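Local coordinates for cell division protein FtsI/penicillin binding protein 2 (Legionella pneumophila subsp. pneumophila ATCC 43290, PDB 4ZTK), which is probably a D,D-transpeptidase of the penicillin-binding protein family that cross-links peptidoglycan peptides during cell division, at residues A[255-267]-A[273-285]. Numbering follows the deposited sequence.
Sequences NNDKYLALFAGYV and RYVLLVVIEEGYF
The ring of Tyr-274 meets the carbonyl of Val-267 obliquely, while one of its faces carries CG of Arg-273, 3.5 Å above the plane and displaced toward the rim. The Tyr-259 ring receives the carbonyl oxygen of Asp-257 at its edge, in plane. Both tyrosines stand at ends of the strand pair, where a large amphipathic ring suits partial exposure. Between them 259-267 and 274-281 run antiparallel, their axes at 165°, and paired backbone hydrogen bonds join Ala-261 to Ile-280, Phe-263 to Val-278 and Gly-265 to Leu-276. At one end Val-267 O accepts two donors, Tyr-274 N nearly along the C=O axis and Arg-273 N from above the carbonyl plane, at 2.7 Å: a classic beta bulge.

On the face bearing Leu-260, Leu-262 and Ala-264, aliphatic branches fill the core. CG of Leu-262 lies 3.9 Å from Val-279 CG2, the two side chains pointing the same way. Leu-277, with CG anti to its N (chi1 175°), brings CD1 within 3.7 Å of the small Ala-264 CB. CD2 of Leu-260 lies 3.7 Å from Glu-281 CG, against the methylenes of an extended chain whose buried carboxylate reaches Arg-74 and Ser-43. On the reverse face Val-267 CG1 meets Leu-276 CD1 at 3.9 Å, and helix 295-310 covers Leu-276 and Phe-263. At the far end, Glu-282 N bonds Tyr-259 O at 2.7 Å, and the Glu-282 carboxylate lies alongside the aliphatic part of Lys-258.

This hairpin is central to the five-stranded antiparallel sheet of the penicillin-binding transpeptidase fold, between strand 43-49 and strand 246-253, the latter holding Lys-248 of a probable K(T/S)G motif beside the putative SxxK active site.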
loop_
_atom_site.group_PDB
_atom_site.type_symbol
_atom_site.label_atom_id
_atom_site.label_comp_id
_atom_site.label_asym_id
_atom_site.label_seq_id
_atom_site.Cartn_x
_atom_site.Cartn_y
_atom_site.Cartn_z
ATOM N N ASN A 255 -7.300 5.521 -16.718
ATOM C CA ASN A 255 -7.669 5.777 -18.109
ATOM C C ASN A 255 -6.703 6.726 -18.820
ATOM O O ASN A 255 -6.232 7.700 -18.231
ATOM C CB ASN A 255 -9.104 6.301 -18.205
ATOM C CG ASN A 255 -9.291 7.624 -17.486
ATOM O OD1 ASN A 255 -9.068 8.692 -18.057
ATOM N ND2 ASN A 255 -9.707 7.559 -16.225
ATOM N N ASN A 256 -6.414 6.424 -20.084
ATOM C CA ASN A 256 -5.489 7.212 -20.902
ATOM C C ASN A 256 -4.092 7.351 -20.292
ATOM O O ASN A 256 -3.250 6.464 -20.435
ATOM C CB ASN A 256 -6.076 8.593 -21.221
ATOM C CG ASN A 256 -7.319 8.514 -22.088
ATOM O OD1 ASN A 256 -8.383 9.009 -21.716
ATOM N ND2 ASN A 256 -7.190 7.888 -23.252
ATOM N N ASP A 257 -3.857 8.470 -19.617
ATOM C CA ASP A 257 -2.564 8.737 -18.998
ATOM C C ASP A 257 -2.756 9.346 -17.610
ATOM O O ASP A 257 -2.230 10.419 -17.310
ATOM C CB ASP A 257 -1.738 9.671 -19.884
ATOM C CG ASP A 257 -0.278 9.722 -19.478
ATOM O OD1 ASP A 257 0.139 10.727 -18.864
ATOM O OD2 ASP A 257 0.450 8.751 -19.771
ATOM N N LYS A 258 -3.520 8.653 -16.770
ATOM C CA LYS A 258 -3.825 9.133 -15.425
ATOM C C LYS A 258 -3.102 8.291 -14.374
ATOM O O LYS A 258 -3.373 7.100 -14.223
ATOM C CB LYS A 258 -5.339 9.127 -15.180
ATOM C CG LYS A 258 -6.077 10.393 -15.627
ATOM C CD LYS A 258 -5.912 10.675 -17.114
ATOM C CE LYS A 258 -6.723 11.882 -17.559
ATOM N NZ LYS A 258 -8.181 11.591 -17.608
ATOM N N TYR A 259 -2.184 8.922 -13.649
ATOM C CA TYR A 259 -1.316 8.213 -12.717
ATOM C C TYR A 259 -1.751 8.309 -11.259
ATOM O O TYR A 259 -2.031 9.394 -10.748
ATOM C CB TYR A 259 0.112 8.742 -12.828
ATOM C CG TYR A 259 0.901 8.175 -13.980
ATOM C CD1 TYR A 259 0.537 8.434 -15.295
ATOM C CD2 TYR A 259 2.023 7.392 -13.752
ATOM C CE1 TYR A 259 1.266 7.920 -16.353
ATOM C CE2 TYR A 259 2.759 6.877 -14.799
ATOM C CZ TYR A 259 2.377 7.142 -16.098
ATOM O OH TYR A 259 3.110 6.623 -17.139
ATOM N N LEU A 260 -1.796 7.162 -10.594
ATOM C CA LEU A 260 -1.860 7.132 -9.139
ATOM C C LEU A 260 -0.492 6.709 -8.627
ATOM O O LEU A 260 0.059 5.696 -9.065
ATOM C CB LEU A 260 -2.926 6.145 -8.645
ATOM C CG LEU A 260 -4.392 6.426 -8.987
ATOM C CD1 LEU A 260 -5.295 5.370 -8.361
ATOM C CD2 LEU A 260 -4.801 7.817 -8.524
ATOM N N ALA A 261 0.065 7.496 -7.716
ATOM C CA ALA A 261 1.332 7.157 -7.082
ATOM C C ALA A 261 1.078 6.776 -5.627
ATOM O O ALA A 261 0.546 7.572 -4.852
ATOM C CB ALA A 261 2.297 8.325 -7.177
ATOM N N LEU A 262 1.466 5.560 -5.259
ATOM C CA LEU A 262 1.089 4.999 -3.969
ATOM C C LEU A 262 2.287 4.593 -3.136
ATOM O O LEU A 262 3.302 4.158 -3.672
ATOM C CB LEU A 262 0.211 3.755 -4.163
ATOM C CG LEU A 262 -1.090 3.832 -4.956
ATOM C CD1 LEU A 262 -0.817 3.725 -6.450
ATOM C CD2 LEU A 262 -2.045 2.735 -4.499
ATOM N N PHE A 263 2.152 4.713 -1.817
ATOM C CA PHE A 263 3.103 4.098 -0.903
ATOM C C PHE A 263 2.396 3.672 0.370
ATOM O O PHE A 263 1.736 4.472 1.023
ATOM C CB PHE A 263 4.278 5.023 -0.579
ATOM C CG PHE A 263 5.415 4.329 0.126
ATOM C CD1 PHE A 263 6.290 3.517 -0.574
ATOM C CD2 PHE A 263 5.605 4.486 1.489
ATOM C CE1 PHE A 263 7.340 2.874 0.070
ATOM C CE2 PHE A 263 6.656 3.853 2.141
ATOM C CZ PHE A 263 7.523 3.044 1.432
ATOM N N ALA A 264 2.534 2.397 0.706
ATOM C CA ALA A 264 1.880 1.828 1.871
ATOM C C ALA A 264 2.939 1.209 2.759
ATOM O O ALA A 264 3.840 0.537 2.275
ATOM C CB ALA A 264 0.873 0.775 1.445
ATOM N N GLY A 265 2.835 1.433 4.062
ATOM C CA GLY A 265 3.816 0.883 4.971
ATOM C C GLY A 265 3.488 1.071 6.437
ATOM O O GLY A 265 2.382 1.471 6.797
ATOM N N TYR A 266 4.461 0.772 7.290
ATOM C CA TYR A 266 4.269 0.887 8.725
ATOM C C TYR A 266 5.605 1.108 9.427
ATOM O O TYR A 266 6.661 0.774 8.888
ATOM C CB TYR A 266 3.530 -0.337 9.276
ATOM C CG TYR A 266 4.175 -1.663 8.929
ATOM C CD1 TYR A 266 5.214 -2.170 9.696
ATOM C CD2 TYR A 266 3.736 -2.411 7.845
ATOM C CE1 TYR A 266 5.806 -3.383 9.393
ATOM C CE2 TYR A 266 4.316 -3.632 7.535
ATOM C CZ TYR A 266 5.354 -4.109 8.312
ATOM O OH TYR A 266 5.948 -5.315 8.013
ATOM N N VAL A 267 5.550 1.674 10.630
ATOM C CA VAL A 267 6.751 2.170 11.294
ATOM C C VAL A 267 6.530 2.257 12.806
ATOM O O VAL A 267 5.428 2.583 13.247
ATOM C CB VAL A 267 7.142 3.566 10.723
ATOM C CG1 VAL A 267 6.081 4.608 11.049
ATOM C CG2 VAL A 267 8.493 4.019 11.236
ATOM N N ARG A 273 4.034 1.292 15.179
ATOM C CA ARG A 273 3.228 2.232 15.936
ATOM C C ARG A 273 2.151 2.812 15.026
ATOM O O ARG A 273 1.049 3.124 15.479
ATOM C CB ARG A 273 4.110 3.345 16.501
ATOM C CG ARG A 273 3.430 4.225 17.534
ATOM C CD ARG A 273 4.189 4.202 18.850
ATOM N NE ARG A 273 5.603 4.520 18.675
ATOM C CZ ARG A 273 6.105 5.750 18.735
ATOM N NH1 ARG A 273 7.406 5.946 18.566
ATOM N NH2 ARG A 273 5.307 6.784 18.960
ATOM N N TYR A 274 2.472 2.949 13.742
ATOM C CA TYR A 274 1.541 3.533 12.784
ATOM C C TYR A 274 1.558 2.779 11.465
ATOM O O TYR A 274 2.604 2.331 11.009
ATOM C CB TYR A 274 1.874 5.007 12.525
ATOM C CG TYR A 274 1.962 5.850 13.774
ATOM C CD1 TYR A 274 0.819 6.260 14.437
ATOM C CD2 TYR A 274 3.193 6.234 14.288
ATOM C CE1 TYR A 274 0.895 7.032 15.588
ATOM C CE2 TYR A 274 3.281 7.004 15.429
ATOM C CZ TYR A 274 2.129 7.402 16.077
ATOM O OH TYR A 274 2.215 8.166 17.219
ATOM N N VAL A 275 0.388 2.646 10.856
ATOM C CA VAL A 275 0.292 2.174 9.489
ATOM C C VAL A 275 -0.063 3.392 8.659
ATOM O O VAL A 275 -0.931 4.177 9.047
ATOM C CB VAL A 275 -0.806 1.107 9.327
ATOM C CG1 VAL A 275 -0.723 0.472 7.942
ATOM C CG2 VAL A 275 -0.697 0.049 10.420
ATOM N N LEU A 276 0.615 3.570 7.530
ATOM C CA LEU A 276 0.376 4.740 6.694
ATOM C C LEU A 276 0.158 4.343 5.247
ATOM O O LEU A 276 0.778 3.403 4.752
ATOM C CB LEU A 276 1.556 5.717 6.754
ATOM C CG LEU A 276 2.070 6.227 8.099
ATOM C CD1 LEU A 276 3.000 5.219 8.757
ATOM C CD2 LEU A 276 2.778 7.547 7.894
ATOM N N LEU A 277 -0.716 5.085 4.577
ATOM C CA LEU A 277 -0.962 4.926 3.152
ATOM C C LEU A 277 -1.031 6.313 2.534
ATOM O O LEU A 277 -1.773 7.183 3.008
ATOM C CB LEU A 277 -2.267 4.168 2.910
ATOM C CG LEU A 277 -2.728 4.028 1.454
ATOM C CD1 LEU A 277 -1.640 3.405 0.586
ATOM C CD2 LEU A 277 -4.012 3.202 1.366
ATOM N N VAL A 278 -0.240 6.523 1.489
ATOM C CA VAL A 278 -0.225 7.789 0.769
ATOM C C VAL A 278 -0.570 7.532 -0.689
ATOM O O VAL A 278 0.010 6.646 -1.321
ATOM C CB VAL A 278 1.167 8.455 0.825
ATOM C CG1 VAL A 278 1.193 9.699 -0.040
ATOM C CG2 VAL A 278 1.550 8.791 2.259
ATOM N N VAL A 279 -1.517 8.295 -1.222
ATOM C CA VAL A 279 -1.848 8.204 -2.638
ATOM C C VAL A 279 -1.916 9.595 -3.247
ATOM O O VAL A 279 -2.615 10.472 -2.739
ATOM C CB VAL A 279 -3.188 7.464 -2.879
ATOM C CG1 VAL A 279 -3.569 7.511 -4.358
ATOM C CG2 VAL A 279 -3.088 6.029 -2.406
ATOM N N ILE A 280 -1.168 9.792 -4.326
ATOM C CA ILE A 280 -1.154 11.058 -5.045
ATOM C C ILE A 280 -1.747 10.797 -6.417
ATOM O O ILE A 280 -1.410 9.797 -7.050
ATOM C CB ILE A 280 0.287 11.581 -5.244
ATOM C CG1 ILE A 280 1.056 11.608 -3.918
ATOM C CG2 ILE A 280 0.277 12.947 -5.924
ATOM C CD1 ILE A 280 0.448 12.508 -2.856
ATOM N N GLU A 281 -2.619 11.683 -6.885
ATOM C CA GLU A 281 -3.254 11.488 -8.187
ATOM C C GLU A 281 -2.802 12.515 -9.222
ATOM O O GLU A 281 -2.991 13.713 -9.038
ATOM C CB GLU A 281 -4.777 11.520 -8.056
ATOM C CG GLU A 281 -5.508 11.332 -9.370
ATOM C CD GLU A 281 -7.009 11.505 -9.228
ATOM O OE1 GLU A 281 -7.744 11.005 -10.105
ATOM O OE2 GLU A 281 -7.454 12.141 -8.244
ATOM N N GLU A 282 -2.213 12.024 -10.309
ATOM C CA GLU A 282 -1.718 12.871 -11.390
ATOM C C GLU A 282 -0.706 13.893 -10.901
ATOM O O GLU A 282 -0.707 15.038 -11.345
ATOM C CB GLU A 282 -2.867 13.573 -12.115
ATOM C CG GLU A 282 -3.785 12.631 -12.869
ATOM C CD GLU A 282 -4.911 13.364 -13.569
ATOM O OE1 GLU A 282 -4.659 14.460 -14.114
ATOM O OE2 GLU A 282 -6.050 12.846 -13.564
ATOM N N GLY A 283 0.152 13.481 -9.978
ATOM C CA GLY A 283 1.220 14.345 -9.512
ATOM C C GLY A 283 2.474 14.154 -10.346
ATOM O O GLY A 283 2.619 13.148 -11.049
ATOM N N TYR A 284 3.371 15.132 -10.281
ATOM C CA TYR A 284 4.679 15.017 -10.912
ATOM C C TYR A 284 5.638 16.013 -10.284
ATOM O O TYR A 284 5.220 17.032 -9.738
ATOM C CB TYR A 284 4.596 15.270 -12.420
ATOM C CG TYR A 284 4.320 16.709 -12.786
ATOM C CD1 TYR A 284 3.024 17.207 -12.790
ATOM C CD2 TYR A 284 5.354 17.570 -13.136
ATOM C CE1 TYR A 284 2.765 18.524 -13.127
ATOM C CE2 TYR A 284 5.104 18.887 -13.473
ATOM C CZ TYR A 284 3.808 19.358 -13.468
ATOM O OH TYR A 284 3.555 20.671 -13.805
ATOM N N PHE A 285 6.928 15.715 -10.376
ATOM C CA PHE A 285 7.956 16.608 -9.867
ATOM C C PHE A 285 9.151 16.576 -10.809
ATOM O O PHE A 285 9.561 15.510 -11.269
ATOM C CB PHE A 285 8.372 16.195 -8.454
ATOM C CG PHE A 285 9.194 17.227 -7.736
ATOM C CD1 PHE A 285 8.589 18.325 -7.149
ATOM C CD2 PHE A 285 10.570 17.096 -7.641
ATOM C CE1 PHE A 285 9.343 19.281 -6.485
ATOM C CE2 PHE A 285 11.330 18.047 -6.978
ATOM C CZ PHE A 285 10.716 19.141 -6.400
#